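Local coordinates for protein amidohydrolase (Pseudomonas aeruginosa, PDB 2I5G) that probably acts as a metal-dependent dipeptidase of the M19 (renal dipeptidase) family, hydrolysing the peptide bond of dipeptides, at residues G91-H96 against I115-Y120. The protein carries 2 engineered substitutions. Sequence-based numbering, arbitrary orientation.
Sequences GFQNAH and IVQMCY
Q117 reaches across to Q93 at the point where two neighbouring parallel strands, 86-92 and 113-117, run out into loops. Its chain leaves with CG anti to the backbone N (chi1 -168°) and continues extended, which carries the amide to the carbonyl of Q93. There NE2 donates to Q93 O at 2.5 Å, with that oxygen close to the plane of the Q117 amide, and makes a weak, bent second bond to Q93 OE1 at 3.3 Å. The two side-chain amides are turned 51° from each other. Glutamine suits both places, since each amide also has a partner outside the two segments: Q117 OE1 accepts from H159 N, and Q93 NE2 bonds T40 OG1. The Y120 ring crosses the Q93 side chain obliquely, its plane 79° from the amide, with CE1 3.8 Å from OE1; its flat ring also meets those of W44 and H159. N94 crosses Y120 nearly at a right angle, ND2 lying 3.5 Å from Y120 CB; its short amide can both donate to V43 O and, through OD1, close an Asx turn by accepting from H96 N.

Before the strands end, F92 N donates to I115 O at 2.9 Å and Q117 N to F92 O at 2.8 Å. Apolar F92 and branched V116 lie side by side, CB to CG1 4.0 Å, suiting a face packed by F108 and M148. This beta-alpha-beta unit thus has an apolar layer facing helices and, at the C-terminal strand ends, where TIM-barrel enzymes carry their active sites, buried glutamines bonding each other, strand 36-40 and the loop at H159, while N94 ties to V43.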
loop_
_atom_site.group_PDB
_atom_site.type_symbol
_atom_site.label_atom_id
_atom_site.label_comp_id
_atom_site.label_asym_id
_atom_site.label_seq_id
_atom_site.Cartn_x
_atom_site.Cartn_y
_atom_site.Cartn_z
ATOM N N GLY A 91 10.108 11.801 14.141
ATOM C CA GLY A 91 8.818 11.669 13.492
ATOM C C GLY A 91 8.879 11.067 12.097
ATOM O O GLY A 91 9.910 11.137 11.414
ATOM N N PHE A 92 7.772 10.453 11.683
ATOM C CA PHE A 92 7.656 9.862 10.350
ATOM C C PHE A 92 6.578 10.646 9.620
ATOM O O PHE A 92 5.551 10.998 10.207
ATOM C CB PHE A 92 7.170 8.408 10.397
ATOM C CG PHE A 92 8.128 7.444 11.021
ATOM C CD1 PHE A 92 9.377 7.852 11.470
ATOM C CD2 PHE A 92 7.783 6.102 11.126
ATOM C CE1 PHE A 92 10.265 6.933 12.011
ATOM C CE2 PHE A 92 8.664 5.176 11.664
ATOM C CZ PHE A 92 9.906 5.591 12.108
ATOM N N GLN A 93 6.793 10.922 8.345
ATOM C CA GLN A 93 5.770 11.617 7.595
ATOM C C GLN A 93 5.044 10.599 6.723
ATOM O O GLN A 93 4.356 10.947 5.766
ATOM C CB GLN A 93 6.381 12.736 6.755
ATOM C CG GLN A 93 6.689 13.978 7.571
ATOM C CD GLN A 93 6.587 15.258 6.760
ATOM O OE1 GLN A 93 5.540 15.553 6.165
ATOM N NE2 GLN A 93 7.671 16.030 6.735
ATOM N N ASN A 94 5.199 9.328 7.077
ATOM C CA ASN A 94 4.556 8.250 6.338
ATOM C C ASN A 94 4.481 7.001 7.210
ATOM O O ASN A 94 5.430 6.673 7.917
ATOM C CB ASN A 94 5.349 7.933 5.070
ATOM C CG ASN A 94 4.522 7.200 4.029
ATOM O OD1 ASN A 94 3.554 6.515 4.354
ATOM N ND2 ASN A 94 4.909 7.333 2.768
ATOM N N ALA A 95 3.350 6.308 7.159
ATOM C CA ALA A 95 3.177 5.084 7.930
ATOM C C ALA A 95 3.808 3.916 7.179
ATOM O O ALA A 95 3.882 2.802 7.697
ATOM C CB ALA A 95 1.701 4.815 8.150
ATOM N N HIS A 96 4.273 4.184 5.960
ATOM C CA HIS A 96 4.878 3.160 5.119
ATOM C C HIS A 96 6.055 2.441 5.774
ATOM O O HIS A 96 6.345 1.285 5.443
ATOM C CB HIS A 96 5.314 3.764 3.786
ATOM C CG HIS A 96 5.799 2.748 2.800
ATOM N ND1 HIS A 96 5.016 1.697 2.370
ATOM C CD2 HIS A 96 6.998 2.602 2.184
ATOM C CE1 HIS A 96 5.711 0.947 1.534
ATOM N NE2 HIS A 96 6.917 1.473 1.405
ATOM N N ILE A 115 5.764 10.531 16.724
ATOM C CA ILE A 115 4.716 11.074 15.873
ATOM C C ILE A 115 4.810 10.433 14.492
ATOM O O ILE A 115 5.889 10.339 13.911
ATOM C CB ILE A 115 4.839 12.615 15.737
ATOM C CG1 ILE A 115 4.837 13.257 17.124
ATOM C CG2 ILE A 115 3.671 13.165 14.921
ATOM C CD1 ILE A 115 4.852 14.776 17.116
ATOM N N VAL A 116 3.679 9.985 13.967
ATOM C CA VAL A 116 3.683 9.359 12.660
ATOM C C VAL A 116 2.532 9.834 11.800
ATOM O O VAL A 116 1.379 9.785 12.212
ATOM C CB VAL A 116 3.604 7.827 12.783
ATOM C CG1 VAL A 116 3.549 7.192 11.410
ATOM C CG2 VAL A 116 4.807 7.311 13.550
ATOM N N GLN A 117 2.858 10.306 10.603
ATOM C CA GLN A 117 1.845 10.758 9.666
ATOM C C GLN A 117 1.291 9.484 9.033
ATOM O O GLN A 117 2.052 8.565 8.717
ATOM C CB GLN A 117 2.475 11.658 8.599
ATOM C CG GLN A 117 1.465 12.395 7.750
ATOM C CD GLN A 117 2.095 13.466 6.878
ATOM O OE1 GLN A 117 1.564 14.570 6.763
ATOM N NE2 GLN A 117 3.222 13.145 6.251
HETATM N N MSE A 118 -0.026 9.424 8.859
HETATM C CA MSE A 118 -0.664 8.243 8.290
HETATM C C MSE A 118 -0.264 7.948 6.851
HETATM O O MSE A 118 0.035 6.809 6.505
HETATM C CB MSE A 118 -2.184 8.375 8.381
HETATM C CG MSE A 118 -2.844 7.298 9.223
HETATM SE SE MSE A 118 -1.939 7.056 10.914
HETATM C CE MSE A 118 -2.022 8.885 11.502
ATOM N N CYS A 119 -0.258 8.973 6.011
ATOM C CA CYS A 119 0.086 8.783 4.614
ATOM C C CYS A 119 0.896 9.960 4.115
ATOM O O CYS A 119 1.053 10.958 4.824
ATOM C CB CYS A 119 -1.186 8.666 3.777
ATOM S SG CYS A 119 -2.392 7.460 4.392
ATOM N N TYR A 120 1.402 9.845 2.890
ATOM C CA TYR A 120 2.178 10.916 2.286
ATOM C C TYR A 120 1.816 11.136 0.821
ATOM O O TYR A 120 2.348 10.468 -0.063
ATOM C CB TYR A 120 3.678 10.633 2.390
ATOM C CG TYR A 120 4.510 11.857 2.082
ATOM C CD1 TYR A 120 4.637 12.888 3.021
ATOM C CD2 TYR A 120 5.106 12.024 0.833
ATOM C CE1 TYR A 120 5.332 14.055 2.724
ATOM C CE2 TYR A 120 5.801 13.189 0.521
ATOM C CZ TYR A 120 5.910 14.204 1.471
ATOM O OH TYR A 120 6.584 15.373 1.167
#